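Local coordinates for protein beta-agarase D (Zobellia galactanivorans, PDB 4ASM) that cleaves the beta-1,4-linkages of agarose in a random, endo-acting manner with retention of the anomeric configuration, this piece being its family 16 catalytic domain, at residues Gly257-Ser269 with Lys284-Ser298. Numbering follows the deposited sequence.
Sequences GTWQYTYPAGVTS and KMNIASSLSDAKNKS
Tyr263 lies sandwiched: Lys297 CB sits over one ring face, 3.9 Å from the ring centroid, Asn286 CB lies over the CZ end of the opposite face, and Ala288 CB meets the edge. The second ring, Tyr261, carries Ser290 CA over the centre of one face, with Ala288 O at its edge. Both tyrosines hang from the same side of an antiparallel strand pair, 259-264 with 285-288, at the margin of the GH16 beta-sandwich and away from the annotated sites. Helix 291-297 packs against that side, running almost along strand 259-264 at an angle of 10°, while strand 249-253 pairs with the other edge of 259-264. A chi1 of 65° sets Tyr263 CG between the backbone N and carbonyl carbon and turns the ring in between Asn286 and Lys297. Its OH accepts a bond from Asn286 ND2, the amide standing 81° to the ring. A leucine in place of Tyr263 would probably leave Asn286 ND2 without this acceptor and open a gap beneath Lys297. Ser290 also N-caps the helix, its OG accepting from Asp293 N. On the Lys297 face, Ser298 also adjoins the ring, its CB against Tyr263 CB, while Ser298 OG bonds to Asp248 O. Finally, a water bridges Tyr263 OH, at 2.6 Å, to Ile287 O.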
loop_
_atom_site.group_PDB
_atom_site.type_symbol
_atom_site.label_atom_id
_atom_site.label_comp_id
_atom_site.label_asym_id
_atom_site.label_seq_id
_atom_site.Cartn_x
_atom_site.Cartn_y
_atom_site.Cartn_z
ATOM N N GLY A 257 -20.833 -6.488 -3.781
ATOM C CA GLY A 257 -20.349 -7.520 -2.863
ATOM C C GLY A 257 -20.153 -8.882 -3.503
ATOM O O GLY A 257 -19.576 -9.788 -2.906
ATOM N N THR A 258 -20.637 -9.031 -4.721
ATOM C CA THR A 258 -20.635 -10.307 -5.379
ATOM C C THR A 258 -19.222 -10.603 -5.957
ATOM O O THR A 258 -18.493 -9.688 -6.368
ATOM C CB THR A 258 -21.817 -10.261 -6.383
ATOM O OG1 THR A 258 -22.655 -11.419 -6.252
ATOM C CG2 THR A 258 -21.417 -9.950 -7.727
ATOM N N TRP A 259 -18.823 -11.870 -5.945
ATOM C CA TRP A 259 -17.477 -12.250 -6.433
ATOM C C TRP A 259 -17.394 -12.314 -7.941
ATOM O O TRP A 259 -18.258 -12.920 -8.587
ATOM C CB TRP A 259 -17.029 -13.607 -5.894
ATOM C CG TRP A 259 -16.629 -13.622 -4.437
ATOM C CD1 TRP A 259 -17.316 -14.202 -3.410
ATOM C CD2 TRP A 259 -15.460 -13.038 -3.858
ATOM N NE1 TRP A 259 -16.647 -14.032 -2.226
ATOM C CE2 TRP A 259 -15.490 -13.329 -2.473
ATOM C CE3 TRP A 259 -14.373 -12.318 -4.373
ATOM C CZ2 TRP A 259 -14.484 -12.901 -1.594
ATOM C CZ3 TRP A 259 -13.369 -11.899 -3.497
ATOM C CH2 TRP A 259 -13.442 -12.185 -2.128
ATOM N N GLN A 260 -16.337 -11.724 -8.499
ATOM C CA GLN A 260 -16.007 -11.911 -9.914
ATOM C C GLN A 260 -14.625 -12.542 -10.053
ATOM O O GLN A 260 -13.656 -12.082 -9.426
ATOM C CB GLN A 260 -16.084 -10.614 -10.696
ATOM C CG GLN A 260 -15.899 -10.855 -12.179
ATOM C CD GLN A 260 -16.084 -9.630 -13.005
ATOM O OE1 GLN A 260 -16.991 -9.578 -13.853
ATOM N NE2 GLN A 260 -15.242 -8.650 -12.805
ATOM N N TYR A 261 -14.526 -13.577 -10.893
ATOM C CA TYR A 261 -13.283 -14.334 -11.083
ATOM C C TYR A 261 -12.735 -13.947 -12.424
ATOM O O TYR A 261 -13.450 -14.024 -13.441
ATOM C CB TYR A 261 -13.562 -15.848 -11.055
ATOM C CG TYR A 261 -14.344 -16.254 -9.841
ATOM C CD1 TYR A 261 -13.702 -16.539 -8.628
ATOM C CD2 TYR A 261 -15.741 -16.307 -9.885
ATOM C CE1 TYR A 261 -14.426 -16.862 -7.486
ATOM C CE2 TYR A 261 -16.479 -16.651 -8.756
ATOM C CZ TYR A 261 -15.815 -16.908 -7.561
ATOM O OH TYR A 261 -16.544 -17.246 -6.450
ATOM N N THR A 262 -11.488 -13.490 -12.437
ATOM C CA THR A 262 -10.901 -13.005 -13.671
ATOM C C THR A 262 -9.458 -13.447 -13.858
ATOM O O THR A 262 -8.819 -13.925 -12.936
ATOM C CB THR A 262 -10.959 -11.459 -13.767
ATOM O OG1 THR A 262 -10.228 -10.908 -12.665
ATOM C CG2 THR A 262 -12.410 -10.926 -13.763
ATOM N N TYR A 263 -8.963 -13.313 -15.077
ATOM C CA TYR A 263 -7.557 -13.617 -15.356
ATOM C C TYR A 263 -7.129 -12.781 -16.582
ATOM O O TYR A 263 -7.977 -12.293 -17.342
ATOM C CB TYR A 263 -7.357 -15.131 -15.582
ATOM C CG TYR A 263 -8.077 -15.620 -16.810
ATOM C CD1 TYR A 263 -9.429 -15.991 -16.744
ATOM C CD2 TYR A 263 -7.436 -15.660 -18.042
ATOM C CE1 TYR A 263 -10.113 -16.383 -17.882
ATOM C CE2 TYR A 263 -8.109 -16.059 -19.184
ATOM C CZ TYR A 263 -9.449 -16.423 -19.094
ATOM O OH TYR A 263 -10.155 -16.803 -20.225
ATOM N N PRO A 264 -5.817 -12.573 -16.762
ATOM C CA PRO A 264 -5.333 -11.741 -17.870
ATOM C C PRO A 264 -5.694 -12.275 -19.255
ATOM O O PRO A 264 -5.489 -13.470 -19.548
ATOM C CB PRO A 264 -3.809 -11.734 -17.664
ATOM C CG PRO A 264 -3.621 -12.057 -16.195
ATOM C CD PRO A 264 -4.725 -13.044 -15.887
ATOM N N ALA A 265 -6.245 -11.386 -20.079
ATOM C CA ALA A 265 -6.620 -11.729 -21.456
ATOM C C ALA A 265 -5.410 -11.740 -22.387
ATOM O O ALA A 265 -5.397 -12.458 -23.383
ATOM C CB ALA A 265 -7.677 -10.784 -21.969
ATOM N N GLY A 266 -4.402 -10.918 -22.110
ATOM C CA GLY A 266 -3.245 -10.892 -22.981
ATOM C C GLY A 266 -2.149 -9.943 -22.570
ATOM O O GLY A 266 -2.389 -8.925 -21.896
ATOM N N VAL A 267 -0.935 -10.306 -22.980
ATOM C CA VAL A 267 0.232 -9.453 -22.876
ATOM C C VAL A 267 1.026 -9.648 -24.145
ATOM O O VAL A 267 0.902 -10.674 -24.830
ATOM C CB VAL A 267 1.130 -9.783 -21.657
ATOM C CG1 VAL A 267 0.439 -9.444 -20.349
ATOM C CG2 VAL A 267 1.620 -11.255 -21.684
ATOM N N THR A 268 1.851 -8.659 -24.419
ATOM C CA THR A 268 2.658 -8.590 -25.610
ATOM C C THR A 268 3.836 -9.592 -25.530
ATOM O O THR A 268 4.321 -10.105 -26.560
ATOM C CB THR A 268 3.071 -7.133 -25.663
ATOM O OG1 THR A 268 2.705 -6.534 -26.903
ATOM C CG2 THR A 268 4.474 -6.915 -25.250
ATOM N N SER A 269 4.277 -9.882 -24.304
ATOM C CA SER A 269 5.322 -10.866 -24.013
ATOM C C SER A 269 5.286 -11.183 -22.523
ATOM O O SER A 269 4.880 -10.338 -21.721
ATOM C CB SER A 269 6.710 -10.328 -24.379
ATOM O OG SER A 269 7.724 -11.204 -23.913
ATOM N N LYS A 284 -6.702 -5.685 -19.726
ATOM C CA LYS A 284 -7.809 -6.490 -20.249
ATOM C C LYS A 284 -7.861 -7.840 -19.544
ATOM O O LYS A 284 -6.855 -8.572 -19.483
ATOM C CB LYS A 284 -7.679 -6.675 -21.768
ATOM C CG LYS A 284 -8.907 -7.321 -22.401
ATOM C CD LYS A 284 -8.717 -7.491 -23.894
ATOM C CE LYS A 284 -9.929 -8.207 -24.501
ATOM N NZ LYS A 284 -9.686 -8.416 -25.958
ATOM N N MET A 285 -9.037 -8.157 -18.998
ATOM C CA MET A 285 -9.218 -9.390 -18.234
ATOM C C MET A 285 -10.411 -10.165 -18.794
ATOM O O MET A 285 -11.370 -9.562 -19.310
ATOM C CB MET A 285 -9.512 -9.062 -16.756
ATOM C CG MET A 285 -8.450 -8.171 -16.096
ATOM S SD MET A 285 -6.870 -8.994 -15.871
ATOM C CE MET A 285 -7.142 -9.946 -14.388
ATOM N N ASN A 286 -10.319 -11.483 -18.706
ATOM C CA ASN A 286 -11.446 -12.335 -19.074
ATOM C C ASN A 286 -12.163 -12.836 -17.822
ATOM O O ASN A 286 -11.590 -12.877 -16.746
ATOM C CB ASN A 286 -10.946 -13.540 -19.874
ATOM C CG ASN A 286 -10.484 -13.176 -21.272
ATOM O OD1 ASN A 286 -10.826 -12.127 -21.819
ATOM N ND2 ASN A 286 -9.703 -14.079 -21.867
ATOM N N ILE A 287 -13.424 -13.252 -18.001
ATOM C CA ILE A 287 -14.267 -13.747 -16.922
ATOM C C ILE A 287 -14.169 -15.261 -16.825
ATOM O O ILE A 287 -14.224 -15.970 -17.853
ATOM C CB ILE A 287 -15.738 -13.341 -17.173
ATOM C CG1 ILE A 287 -15.853 -11.830 -17.052
ATOM C CG2 ILE A 287 -16.708 -14.035 -16.199
ATOM C CD1 ILE A 287 -17.158 -11.295 -17.554
ATOM N N ALA A 288 -14.017 -15.738 -15.594
ATOM C CA ALA A 288 -14.066 -17.169 -15.304
ATOM C C ALA A 288 -15.187 -17.468 -14.307
ATOM O O ALA A 288 -15.886 -16.559 -13.845
ATOM C CB ALA A 288 -12.717 -17.663 -14.765
ATOM N N SER A 289 -15.386 -18.740 -13.991
ATOM C CA SER A 289 -16.511 -19.093 -13.136
ATOM C C SER A 289 -16.139 -19.524 -11.712
ATOM O O SER A 289 -17.022 -19.856 -10.918
ATOM C CB SER A 289 -17.336 -20.171 -13.806
ATOM O OG SER A 289 -16.542 -21.304 -13.988
ATOM N N SER A 290 -14.836 -19.518 -11.403
ATOM C CA SER A 290 -14.337 -19.824 -10.059
ATOM C C SER A 290 -12.865 -19.483 -10.105
ATOM O O SER A 290 -12.317 -19.215 -11.183
ATOM C CB SER A 290 -14.529 -21.305 -9.709
ATOM O OG SER A 290 -13.686 -22.109 -10.502
ATOM N N LEU A 291 -12.219 -19.509 -8.941
ATOM C CA LEU A 291 -10.791 -19.223 -8.914
ATOM C C LEU A 291 -10.001 -20.334 -9.610
ATOM O O LEU A 291 -9.083 -20.046 -10.379
ATOM C CB LEU A 291 -10.304 -19.002 -7.472
ATOM C CG LEU A 291 -8.860 -18.497 -7.365
ATOM C CD1 LEU A 291 -8.683 -17.102 -7.946
ATOM C CD2 LEU A 291 -8.425 -18.559 -5.910
ATOM N N SER A 292 -10.388 -21.592 -9.374
ATOM C CA SER A 292 -9.733 -22.725 -10.066
ATOM C C SER A 292 -9.927 -22.666 -11.581
ATOM O O SER A 292 -9.001 -22.909 -12.318
ATOM C CB SER A 292 -10.183 -24.058 -9.492
ATOM O OG SER A 292 -9.645 -24.207 -8.188
ATOM N N ASP A 293 -11.125 -22.300 -12.032
ATOM C CA ASP A 293 -11.374 -22.135 -13.462
ATOM C C ASP A 293 -10.458 -21.058 -14.063
ATOM O O ASP A 293 -9.881 -21.254 -15.133
ATOM C CB ASP A 293 -12.860 -21.776 -13.675
ATOM C CG ASP A 293 -13.251 -21.700 -15.136
ATOM O OD1 ASP A 293 -13.001 -22.675 -15.889
ATOM O OD2 ASP A 293 -13.838 -20.667 -15.520
ATOM N N ALA A 294 -10.337 -19.922 -13.370
ATOM C CA ALA A 294 -9.481 -18.839 -13.825
ATOM C C ALA A 294 -8.008 -19.269 -13.920
ATOM O O ALA A 294 -7.359 -19.005 -14.905
ATOM C CB ALA A 294 -9.653 -17.631 -12.895
ATOM N N LYS A 295 -7.531 -19.947 -12.882
ATOM C CA LYS A 295 -6.178 -20.508 -12.855
ATOM C C LYS A 295 -5.966 -21.500 -14.000
ATOM O O LYS A 295 -4.928 -21.481 -14.651
ATOM C CB LYS A 295 -5.896 -21.173 -11.506
ATOM C CG LYS A 295 -5.767 -20.172 -10.346
ATOM C CD LYS A 295 -5.769 -20.831 -8.946
ATOM C CE LYS A 295 -4.646 -21.827 -8.774
ATOM N NZ LYS A 295 -3.330 -21.166 -8.677
ATOM N N ASN A 296 -6.958 -22.344 -14.277
ATOM C CA ASN A 296 -6.851 -23.276 -15.401
ATOM C C ASN A 296 -6.718 -22.549 -16.720
ATOM O O ASN A 296 -5.903 -22.922 -17.567
ATOM C CB ASN A 296 -8.077 -24.187 -15.486
ATOM C CG ASN A 296 -8.145 -25.203 -14.387
ATOM O OD1 ASN A 296 -9.214 -25.769 -14.133
ATOM N ND2 ASN A 296 -7.023 -25.456 -13.720
ATOM N N LYS A 297 -7.536 -21.513 -16.908
ATOM C CA LYS A 297 -7.591 -20.774 -18.160
ATOM C C LYS A 297 -6.388 -19.877 -18.391
ATOM O O LYS A 297 -6.001 -19.613 -19.536
ATOM C CB LYS A 297 -8.872 -19.928 -18.226
ATOM C CG LYS A 297 -10.143 -20.743 -18.414
ATOM C CD LYS A 297 -11.327 -19.794 -18.397
ATOM C CE LYS A 297 -12.635 -20.540 -18.644
ATOM N NZ LYS A 297 -12.683 -21.068 -20.034
ATOM N N SER A 298 -5.809 -19.384 -17.305
ATOM C CA SER A 298 -4.790 -18.351 -17.436
ATOM C C SER A 298 -3.421 -18.890 -17.806
ATOM O O SER A 298 -2.990 -19.940 -17.330
ATOM C CB SER A 298 -4.678 -17.560 -16.137
ATOM O OG SER A 298 -3.757 -16.505 -16.346
HETATM O O HOH W 1 -16.684 -14.163 -12.576
HETATM O O HOH W 2 -12.742 -16.754 -20.030
HETATM O O HOH W 3 -11.134 -19.389 -22.052
HETATM O O HOH W 4 -4.070 -8.988 -19.740
#